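Glycoside hydrolase family 12 (Spirochaeta thermophila, PDB 5LU3) probably hydrolyses cellulose as a family 12 glycoside hydrolase, this chain being its family 64 carbohydrate-binding module, a type A module. Local coordinates at residues G1-M6 / Y67-Y72; M6-S11 / W20-F25; N46-T51 / Q59-S64. All blocks are in the same frame, centred on the assembly; numbering follows the deposited sequence.

Contact 1 (G1-M6 / Y67-Y72); sequences GEYLEM and YWYIHY
On the outer face of the five-stranded sheet, beside a calcium site, E5 and Y67 reach toward each other across strand 16-22, which separates strand 4-5 from strand 68-74. The hydroxyl of Y67 donates to the carboxylate of E5, with Y67 OH 2.9 Å from E5 OE2. It comes from above the carboxylate plane, 40° out of it, while the carboxyl carbon of E5 lies at the edge of the Y67 ring and in its plane. A glutamate suits this place because its chain is long enough to bridge: CG is anti to the backbone N (chi1 -168°) and the rest runs out extended, bringing the acid to about 4 Å from the bound calcium. A phenylalanine in place of Y67 keeps the ring but lacks the hydroxyl, so E5 OE2 loses this donor and its carboxylate would probably be freer to turn beside the ion.

The two segments belong to a β-sandwich, and their residues meet on both faces of this sheet. Outside, Y3 and Y69 form a T-shaped stack with centroids 5.2 Å apart and planes at 86°. Y69 turns its edge to Y3, its CD1 lying 3.7 Å from Y3 CG, over the rim of the Y3 ring instead of its centre. Y69 CB adds an off-centre CH-pi contact on that ring, 4.2 Å from the centroid. The phenol of Y69 is tied at its far end to D65, which probably helps hold the edge that Y3 receives. Inside, M6 sends its methyl end beneath the intervening strand to meet I70, with M6 CE 3.5 Å from I70 CD1. Flexible methionine and branched isoleucine fit this buried layer, where both also touch M83 from strand 80-85 of the opposing sheet.

Contact 2 (M6-S11 / W20-F25); sequences MDLPFS and WKTDDF
D24 grips the backbone of L8 beside a calcium site at the end of strand 16-22 in the β-sandwich. D24 OD2 accepts from L8 N at 2.9 Å, using its anti lone pair, the one away from D24 OD1; OD1 itself is a ligand of the calcium, as is D23 OD1. D7 is counted with D24 in the calcium site: its OD1 stands 3.8 Å from D24 OD2, and the nearby cation probably offsets the repulsion between the two acids. Aspartate suits these positions, its short chain holding an oxygen close to the backbone.

The next shell is built on T22, the start of an ST turn in which T22 OG1 accepts from D24 N at 3.1 Å and thereby helps set the loop that carries the acids. The same hydroxyl donates to M6 O at 3.0 Å, tilted 33° from the carbonyl plane. A water donates to M6 O as well and accepts from D23 N, so this carbonyl is bound to the T22 hydroxyl directly and, through the water, to D23 N. M6 N continues the parallel pairing with a bond to K21 O.

Farther in, L8 lays CD2 against F25 CD1 at 3.9 Å. Beyond the cis peptide before P9 the chain enters the second sheet, and F10 points back at the first. A chi1 of 178° carries the F10 ring away from its own N and beside the carbonyl carbon, where it meets W20 in a T-shaped stack, planes at 66°, its CZ poised over the centre of the indole face, 3.6 Å from W20 CE2.

Contact 3 (N46-T51 / Q59-S64); sequences NGNDYT and QVPPAS
N46 and G47 both take left-handed backbone angles, and from this turn the amide of N46 meets the carbonyl of P61. N46 ND2 donates to P61 O at 2.8 Å, an almost straight bond (167°) lying in the carbonyl plane, on a lone pair, with the oxygen only 1° out of the amide plane. ND2 also donates to Y67 O, while OD1 accepts from Y69 N, so the amide cannot easily flip. Asparagine and glycine are the residues that best tolerate such angles, and as a pair they form the type I' turn of the β-hairpin joining strands 42-45 and 48-49, at the edge of the five-stranded sheet. The proline-rich loop 59-64 lies alongside it.

Further along, Y50 packs against V60, its CE2 3.7 Å from V60 CG1, and Y50 OH sits 3.8 Å from P61 CD. Tyrosine suits this partly exposed place because the ring can rest on valine while the hydroxyl meets a water 2.8 Å from Y50 OH. That water lies in the ring plane and donates to Q59 O, bridging the segments. Around the backbone of Y50, D49 opens an Asx turn: D49 OD1 accepts from T51 N and T51 OG1, which reach it from opposite faces of the carboxylate plane.

Contacts 1 and 2 share M6 and lie with centres about 9 Å apart. Strand 16-22 joins them: I70 N is 2.8 Å from W20 O and W68 N is 2.8 Å from T22 O, both probable hydrogen bonds. The calcium site lies in contact 2, and E5 of contact 1 approaches it. Contact 3, centred about 12 Å from contact 1, joins the other edge of strand 68-74 through N46, and the indole W68 NE1 is probably hydrogen-bonded to V60 O (2.9 Å). Contacts 2 and 3 meet where F25, stacked on W68, touches V60. Contact 3 lies farther from the metal: the side chain of P62 is about 8 Å from that of D23.

Contact 1 (G1-M6 / Y67-Y72)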
loop_
_atom_site.group_PDB
_atom_site.type_symbol
_atom_site.label_atom_id
_atom_site.label_comp_id
_atom_site.label_asym_id
_atom_site.label_seq_id
_atom_site.Cartn_x
_atom_site.Cartn_y
_atom_site.Cartn_z
ATOM N N GLY A 1 -17.893 -1.508 4.257
ATOM C CA GLY A 1 -16.449 -1.681 3.929
ATOM C C GLY A 1 -15.531 -1.327 5.090
ATOM O O GLY A 1 -15.147 -0.157 5.266
ATOM N N GLU A 2 -15.167 -2.338 5.876
ATOM C CA GLU A 2 -14.257 -2.157 7.006
ATOM C C GLU A 2 -12.797 -2.285 6.566
ATOM O O GLU A 2 -12.411 -3.205 5.845
ATOM C CB GLU A 2 -14.525 -3.223 8.053
ATOM C CG GLU A 2 -13.892 -2.956 9.403
ATOM C CD GLU A 2 -14.464 -3.872 10.479
ATOM O OE1 GLU A 2 -14.059 -5.062 10.529
ATOM O OE2 GLU A 2 -15.330 -3.402 11.265
ATOM N N TYR A 3 -11.961 -1.368 7.033
ATOM C CA TYR A 3 -10.519 -1.458 6.792
ATOM C C TYR A 3 -9.905 -2.424 7.811
ATOM O O TYR A 3 -9.980 -2.192 9.032
ATOM C CB TYR A 3 -9.844 -0.093 6.897
ATOM C CG TYR A 3 -10.170 0.833 5.783
ATOM C CD1 TYR A 3 -11.327 1.595 5.804
ATOM C CD2 TYR A 3 -9.326 0.971 4.705
ATOM C CE1 TYR A 3 -11.636 2.440 4.755
ATOM C CE2 TYR A 3 -9.621 1.818 3.647
ATOM C CZ TYR A 3 -10.797 2.537 3.666
ATOM O OH TYR A 3 -11.132 3.405 2.650
ATOM N N LEU A 4 -9.267 -3.486 7.307
ATOM C CA LEU A 4 -8.683 -4.507 8.158
ATOM C C LEU A 4 -7.250 -4.146 8.464
ATOM O O LEU A 4 -6.456 -3.860 7.564
ATOM C CB LEU A 4 -8.769 -5.873 7.483
ATOM C CG LEU A 4 -10.213 -6.265 7.140
ATOM C CD1 LEU A 4 -10.202 -7.669 6.548
ATOM C CD2 LEU A 4 -11.147 -6.178 8.351
ATOM N N GLU A 5 -6.908 -4.145 9.740
ATOM C CA GLU A 5 -5.567 -3.739 10.127
ATOM C C GLU A 5 -4.542 -4.806 9.788
ATOM O O GLU A 5 -4.782 -5.998 9.932
ATOM C CB GLU A 5 -5.508 -3.343 11.612
ATOM C CG GLU A 5 -4.194 -2.651 11.957
ATOM C CD GLU A 5 -4.185 -1.910 13.269
ATOM O OE1 GLU A 5 -5.196 -1.936 13.997
ATOM O OE2 GLU A 5 -3.162 -1.260 13.592
ATOM N N MET A 6 -3.405 -4.350 9.287
ATOM C CA MET A 6 -2.260 -5.204 9.062
ATOM C C MET A 6 -0.971 -4.509 9.461
ATOM O O MET A 6 -0.959 -3.305 9.781
ATOM C CB MET A 6 -2.244 -5.718 7.633
ATOM C CG MET A 6 -2.187 -4.651 6.565
ATOM S SD MET A 6 -0.591 -3.781 6.389
ATOM C CE MET A 6 -1.057 -2.698 5.032
ATOM N N TYR A 67 -2.848 6.934 10.613
ATOM C CA TYR A 67 -2.964 5.702 9.868
ATOM C C TYR A 67 -2.918 5.920 8.367
ATOM O O TYR A 67 -3.126 7.007 7.849
ATOM C CB TYR A 67 -4.275 4.967 10.238
ATOM C CG TYR A 67 -4.124 4.055 11.429
ATOM C CD1 TYR A 67 -4.033 4.543 12.721
ATOM C CD2 TYR A 67 -4.088 2.690 11.259
ATOM C CE1 TYR A 67 -3.877 3.667 13.798
ATOM C CE2 TYR A 67 -3.930 1.822 12.292
ATOM C CZ TYR A 67 -3.818 2.296 13.557
ATOM O OH TYR A 67 -3.645 1.392 14.589
ATOM N N TRP A 68 -2.644 4.812 7.678
ATOM C CA TRP A 68 -2.714 4.741 6.227
ATOM C C TRP A 68 -3.840 3.779 5.857
ATOM O O TRP A 68 -3.804 2.607 6.240
ATOM C CB TRP A 68 -1.354 4.303 5.624
ATOM C CG TRP A 68 -0.305 5.365 5.763
ATOM C CD1 TRP A 68 0.029 6.292 4.842
ATOM C CD2 TRP A 68 0.514 5.616 6.896
ATOM N NE1 TRP A 68 1.022 7.110 5.310
ATOM C CE2 TRP A 68 1.328 6.721 6.589
ATOM C CE3 TRP A 68 0.643 5.016 8.140
ATOM C CZ2 TRP A 68 2.268 7.233 7.495
ATOM C CZ3 TRP A 68 1.574 5.529 9.035
ATOM C CH2 TRP A 68 2.367 6.621 8.702
ATOM N N TYR A 69 -4.821 4.301 5.117
ATOM C CA TYR A 69 -6.014 3.576 4.688
ATOM C C TYR A 69 -5.882 3.251 3.210
ATOM O O TYR A 69 -5.801 4.153 2.374
ATOM C CB TYR A 69 -7.253 4.456 4.938
ATOM C CG TYR A 69 -7.506 4.661 6.411
ATOM C CD1 TYR A 69 -8.291 3.769 7.139
ATOM C CD2 TYR A 69 -6.966 5.739 7.092
ATOM C CE1 TYR A 69 -8.494 3.932 8.486
ATOM C CE2 TYR A 69 -7.153 5.889 8.476
ATOM C CZ TYR A 69 -7.946 4.992 9.161
ATOM O OH TYR A 69 -8.177 5.114 10.530
ATOM N N ILE A 70 -5.815 1.953 2.921
ATOM C CA ILE A 70 -5.450 1.439 1.597
ATOM C C ILE A 70 -6.636 0.740 0.966
ATOM O O ILE A 70 -7.242 -0.136 1.586
ATOM C CB ILE A 70 -4.296 0.437 1.751
ATOM C CG1 ILE A 70 -3.104 1.066 2.481
ATOM C CG2 ILE A 70 -3.889 -0.112 0.392
ATOM C CD1 ILE A 70 -2.455 0.150 3.459
ATOM N N HIS A 71 -6.926 1.127 -0.275
ATOM C CA HIS A 71 -7.942 0.475 -1.083
ATOM C C HIS A 71 -7.264 -0.144 -2.290
ATOM O O HIS A 71 -6.628 0.546 -3.072
ATOM C CB HIS A 71 -8.946 1.530 -1.514
ATOM C CG HIS A 71 -10.083 1.021 -2.329
ATOM N ND1 HIS A 71 -10.979 1.886 -2.900
ATOM C CD2 HIS A 71 -10.459 -0.223 -2.732
ATOM C CE1 HIS A 71 -11.885 1.211 -3.584
ATOM N NE2 HIS A 71 -11.587 -0.070 -3.506
ATOM N N TYR A 72 -7.371 -1.471 -2.379
ATOM C CA TYR A 72 -6.773 -2.288 -3.444
ATOM C C TYR A 72 -7.872 -2.873 -4.310
ATOM O O TYR A 72 -8.877 -3.382 -3.790
ATOM C CB TYR A 72 -6.025 -3.436 -2.790
ATOM C CG TYR A 72 -5.475 -4.563 -3.646
ATOM C CD1 TYR A 72 -6.309 -5.551 -4.185
ATOM C CD2 TYR A 72 -4.105 -4.684 -3.869
ATOM C CE1 TYR A 72 -5.782 -6.622 -4.887
ATOM C CE2 TYR A 72 -3.570 -5.758 -4.596
ATOM C CZ TYR A 72 -4.420 -6.724 -5.099
ATOM O OH TYR A 72 -3.877 -7.788 -5.759
#

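Contact 2 (M6-S11 / W20-F25)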
loop_
_atom_site.group_PDB
_atom_site.type_symbol
_atom_site.label_atom_id
_atom_site.label_comp_id
_atom_site.label_asym_id
_atom_site.label_seq_id
_atom_site.Cartn_x
_atom_site.Cartn_y
_atom_site.Cartn_z
ATOM N N MET A 6 -3.405 -4.350 9.287
ATOM C CA MET A 6 -2.260 -5.204 9.062
ATOM C C MET A 6 -0.971 -4.509 9.461
ATOM O O MET A 6 -0.959 -3.305 9.781
ATOM C CB MET A 6 -2.244 -5.718 7.633
ATOM C CG MET A 6 -2.187 -4.651 6.565
ATOM S SD MET A 6 -0.591 -3.781 6.389
ATOM C CE MET A 6 -1.057 -2.698 5.032
ATOM N N ASP A 7 0.102 -5.308 9.470
ATOM C CA ASP A 7 1.423 -4.883 9.868
ATOM C C ASP A 7 2.350 -5.025 8.665
ATOM O O ASP A 7 2.195 -5.947 7.859
ATOM C CB ASP A 7 1.965 -5.775 11.013
ATOM C CG ASP A 7 1.048 -5.787 12.228
ATOM O OD1 ASP A 7 0.596 -4.682 12.621
ATOM O OD2 ASP A 7 0.780 -6.885 12.784
ATOM N N LEU A 8 3.327 -4.137 8.583
ATOM C CA LEU A 8 4.370 -4.253 7.564
ATOM C C LEU A 8 5.484 -5.177 8.022
ATOM O O LEU A 8 5.737 -5.285 9.248
ATOM C CB LEU A 8 4.920 -2.877 7.192
ATOM C CG LEU A 8 4.215 -2.194 6.017
ATOM C CD1 LEU A 8 2.739 -2.151 6.053
ATOM C CD2 LEU A 8 4.779 -0.797 5.819
ATOM N N PRO A 9 6.187 -5.842 7.095
ATOM C CA PRO A 9 5.942 -5.796 5.663
ATOM C C PRO A 9 4.674 -6.548 5.292
ATOM O O PRO A 9 4.269 -7.462 6.002
ATOM C CB PRO A 9 7.166 -6.500 5.083
ATOM C CG PRO A 9 7.610 -7.404 6.166
ATOM C CD PRO A 9 7.316 -6.705 7.432
ATOM N N PHE A 10 4.069 -6.135 4.177
ATOM C CA PHE A 10 2.801 -6.667 3.759
ATOM C C PHE A 10 2.796 -6.836 2.254
ATOM O O PHE A 10 3.247 -5.953 1.534
ATOM C CB PHE A 10 1.658 -5.729 4.167
ATOM C CG PHE A 10 0.308 -6.208 3.720
ATOM C CD1 PHE A 10 -0.353 -7.191 4.431
ATOM C CD2 PHE A 10 -0.316 -5.663 2.597
ATOM C CE1 PHE A 10 -1.616 -7.631 4.011
ATOM C CE2 PHE A 10 -1.572 -6.094 2.205
ATOM C CZ PHE A 10 -2.209 -7.073 2.899
ATOM N N SER A 11 2.295 -7.960 1.774
ATOM C CA SER A 11 2.018 -8.079 0.341
ATOM C C SER A 11 0.763 -8.829 0.108
ATOM O O SER A 11 0.282 -9.525 0.974
ATOM C CB SER A 11 3.146 -8.738 -0.421
ATOM O OG SER A 11 3.363 -10.033 0.033
ATOM N N TRP A 20 -7.458 -2.149 3.658
ATOM C CA TRP A 20 -6.503 -2.444 4.729
ATOM C C TRP A 20 -6.119 -1.140 5.399
ATOM O O TRP A 20 -6.154 -0.096 4.769
ATOM C CB TRP A 20 -5.233 -3.084 4.212
ATOM C CG TRP A 20 -5.439 -4.372 3.501
ATOM C CD1 TRP A 20 -6.061 -5.469 3.973
ATOM C CD2 TRP A 20 -5.080 -4.664 2.153
ATOM N NE1 TRP A 20 -6.058 -6.457 3.026
ATOM C CE2 TRP A 20 -5.458 -5.986 1.896
ATOM C CE3 TRP A 20 -4.433 -3.941 1.147
ATOM C CZ2 TRP A 20 -5.227 -6.606 0.639
ATOM C CZ3 TRP A 20 -4.188 -4.567 -0.081
ATOM C CH2 TRP A 20 -4.588 -5.877 -0.304
ATOM N N LYS A 21 -5.694 -1.217 6.656
ATOM C CA LYS A 21 -5.118 -0.055 7.304
ATOM C C LYS A 21 -3.893 -0.457 8.086
ATOM O O LYS A 21 -3.780 -1.595 8.519
ATOM C CB LYS A 21 -6.137 0.681 8.183
ATOM C CG LYS A 21 -6.612 -0.084 9.392
ATOM C CD LYS A 21 -7.656 0.670 10.186
ATOM C CE LYS A 21 -8.108 -0.171 11.372
ATOM N NZ LYS A 21 -9.170 0.496 12.141
ATOM N N THR A 22 -2.976 0.486 8.246
ATOM C CA THR A 22 -1.782 0.265 9.027
ATOM C C THR A 22 -1.307 1.569 9.596
ATOM O O THR A 22 -1.529 2.622 9.017
ATOM C CB THR A 22 -0.667 -0.403 8.174
ATOM O OG1 THR A 22 0.453 -0.733 8.980
ATOM C CG2 THR A 22 -0.219 0.471 7.015
ATOM N N ASP A 23 -0.589 1.496 10.706
ATOM C CA ASP A 23 0.125 2.661 11.205
ATOM C C ASP A 23 1.643 2.490 11.070
ATOM O O ASP A 23 2.381 3.201 11.752
ATOM C CB ASP A 23 -0.295 3.041 12.625
ATOM C CG ASP A 23 0.106 2.031 13.663
ATOM O OD1 ASP A 23 0.570 0.949 13.296
ATOM O OD2 ASP A 23 -0.035 2.324 14.885
ATOM N N ASP A 24 2.099 1.579 10.187
ATOM C CA ASP A 24 3.510 1.148 10.184
ATOM C C ASP A 24 4.359 1.825 9.104
ATOM O O ASP A 24 5.537 1.484 8.981
ATOM C CB ASP A 24 3.599 -0.371 9.953
ATOM C CG ASP A 24 3.209 -1.184 11.099
ATOM O OD1 ASP A 24 3.099 -0.686 12.228
ATOM O OD2 ASP A 24 3.067 -2.440 10.905
ATOM N N PHE A 25 3.786 2.726 8.294
ATOM C CA PHE A 25 4.608 3.353 7.255
ATOM C C PHE A 25 5.735 4.193 7.843
ATOM O O PHE A 25 5.574 4.832 8.878
ATOM C CB PHE A 25 3.800 4.284 6.342
ATOM C CG PHE A 25 3.070 3.617 5.213
ATOM C CD1 PHE A 25 2.595 2.329 5.276
ATOM C CD2 PHE A 25 2.884 4.320 4.031
ATOM C CE1 PHE A 25 1.923 1.752 4.197
ATOM C CE2 PHE A 25 2.222 3.765 2.952
ATOM C CZ PHE A 25 1.720 2.489 3.040
HETATM O O HOH W 1 -0.935 -1.362 11.934
#

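Contact 3 (N46-T51 / Q59-S64)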
loop_
_atom_site.group_PDB
_atom_site.type_symbol
_atom_site.label_atom_id
_atom_site.label_comp_id
_atom_site.label_asym_id
_atom_site.label_seq_id
_atom_site.Cartn_x
_atom_site.Cartn_y
_atom_site.Cartn_z
ATOM N N ASN A 46 -5.075 6.855 1.481
ATOM C CA ASN A 46 -5.505 8.160 1.978
ATOM C C ASN A 46 -5.917 9.127 0.881
ATOM O O ASN A 46 -5.599 10.301 0.914
ATOM C CB ASN A 46 -4.493 8.761 2.916
ATOM C CG ASN A 46 -4.261 7.901 4.133
ATOM O OD1 ASN A 46 -5.133 7.108 4.539
ATOM N ND2 ASN A 46 -3.070 8.042 4.732
ATOM N N GLY A 47 -6.626 8.577 -0.110
ATOM C CA GLY A 47 -7.107 9.390 -1.222
ATOM C C GLY A 47 -6.118 9.715 -2.311
ATOM O O GLY A 47 -6.470 10.464 -3.235
ATOM N N ASN A 48 -4.921 9.147 -2.224
ATOM C CA ASN A 48 -3.906 9.391 -3.212
ATOM C C ASN A 48 -3.746 8.170 -4.087
ATOM O O ASN A 48 -3.705 7.029 -3.615
ATOM C CB ASN A 48 -2.598 9.690 -2.512
ATOM C CG ASN A 48 -2.728 10.856 -1.595
ATOM O OD1 ASN A 48 -2.786 11.996 -2.044
ATOM N ND2 ASN A 48 -2.783 10.590 -0.313
ATOM N N ASP A 49 -3.634 8.435 -5.371
ATOM C CA ASP A 49 -3.521 7.389 -6.398
ATOM C C ASP A 49 -2.072 6.940 -6.572
ATOM O O ASP A 49 -1.217 7.716 -7.019
ATOM C CB ASP A 49 -4.048 7.996 -7.691
ATOM C CG ASP A 49 -3.910 7.140 -8.883
ATOM O OD1 ASP A 49 -3.553 5.959 -8.775
ATOM O OD2 ASP A 49 -4.228 7.688 -9.957
ATOM N N TYR A 50 -1.829 5.665 -6.236
ATOM C CA TYR A 50 -0.539 5.005 -6.450
ATOM C C TYR A 50 -0.684 3.746 -7.269
ATOM O O TYR A 50 0.132 2.846 -7.187
ATOM C CB TYR A 50 0.154 4.722 -5.116
ATOM C CG TYR A 50 0.301 5.943 -4.218
ATOM C CD1 TYR A 50 1.163 6.958 -4.537
ATOM C CD2 TYR A 50 -0.447 6.058 -3.049
ATOM C CE1 TYR A 50 1.257 8.091 -3.763
ATOM C CE2 TYR A 50 -0.316 7.154 -2.252
ATOM C CZ TYR A 50 0.545 8.166 -2.597
ATOM O OH TYR A 50 0.644 9.281 -1.794
ATOM N N THR A 51 -1.694 3.715 -8.127
ATOM C CA THR A 51 -2.003 2.470 -8.827
ATOM C C THR A 51 -0.848 2.110 -9.768
ATOM O O THR A 51 -0.574 2.845 -10.702
ATOM C CB THR A 51 -3.275 2.620 -9.673
ATOM O OG1 THR A 51 -4.328 3.088 -8.816
ATOM C CG2 THR A 51 -3.686 1.269 -10.280
ATOM N N GLN A 59 6.705 9.271 1.395
ATOM C CA GLN A 59 6.039 10.192 0.450
ATOM C C GLN A 59 4.508 10.197 0.575
ATOM O O GLN A 59 3.863 11.086 0.050
ATOM C CB GLN A 59 6.398 9.830 -0.984
ATOM C CG GLN A 59 7.873 9.984 -1.298
ATOM C CD GLN A 59 8.166 9.671 -2.757
ATOM O OE1 GLN A 59 8.165 8.495 -3.154
ATOM N NE2 GLN A 59 8.376 10.688 -3.556
ATOM N N VAL A 60 3.961 9.201 1.275
ATOM C CA VAL A 60 2.519 9.011 1.381
ATOM C C VAL A 60 2.039 9.669 2.665
ATOM O O VAL A 60 2.381 9.206 3.776
ATOM C CB VAL A 60 2.131 7.520 1.375
ATOM C CG1 VAL A 60 0.624 7.393 1.362
ATOM C CG2 VAL A 60 2.748 6.793 0.182
ATOM N N PRO A 61 1.233 10.736 2.551
ATOM C CA PRO A 61 0.769 11.372 3.780
ATOM C C PRO A 61 -0.113 10.462 4.605
ATOM O O PRO A 61 -0.968 9.761 4.044
ATOM C CB PRO A 61 -0.031 12.574 3.270
ATOM C CG PRO A 61 0.408 12.790 1.842
ATOM C CD PRO A 61 0.735 11.426 1.347
ATOM N N PRO A 62 0.094 10.445 5.930
ATOM C CA PRO A 62 -0.840 9.729 6.777
ATOM C C PRO A 62 -2.176 10.467 6.825
ATOM O O PRO A 62 -2.281 11.625 6.443
ATOM C CB PRO A 62 -0.172 9.793 8.165
ATOM C CG PRO A 62 0.597 11.053 8.134
ATOM C CD PRO A 62 1.121 11.155 6.720
ATOM N N ALA A 63 -3.185 9.802 7.343
ATOM C CA ALA A 63 -4.425 10.469 7.702
ATOM C C ALA A 63 -4.208 11.188 9.027
ATOM O O ALA A 63 -3.184 11.041 9.692
ATOM C CB ALA A 63 -5.550 9.460 7.800
ATOM N N SER A 64 -5.211 11.957 9.439
ATOM C CA SER A 64 -5.042 12.797 10.625
ATOM C C SER A 64 -5.042 12.021 11.935
ATOM O O SER A 64 -4.777 12.602 12.983
ATOM C CB SER A 64 -6.058 13.925 10.631
ATOM O OG SER A 64 -7.367 13.455 10.855
HETATM O O HOH W 2 2.719 10.960 -2.493
#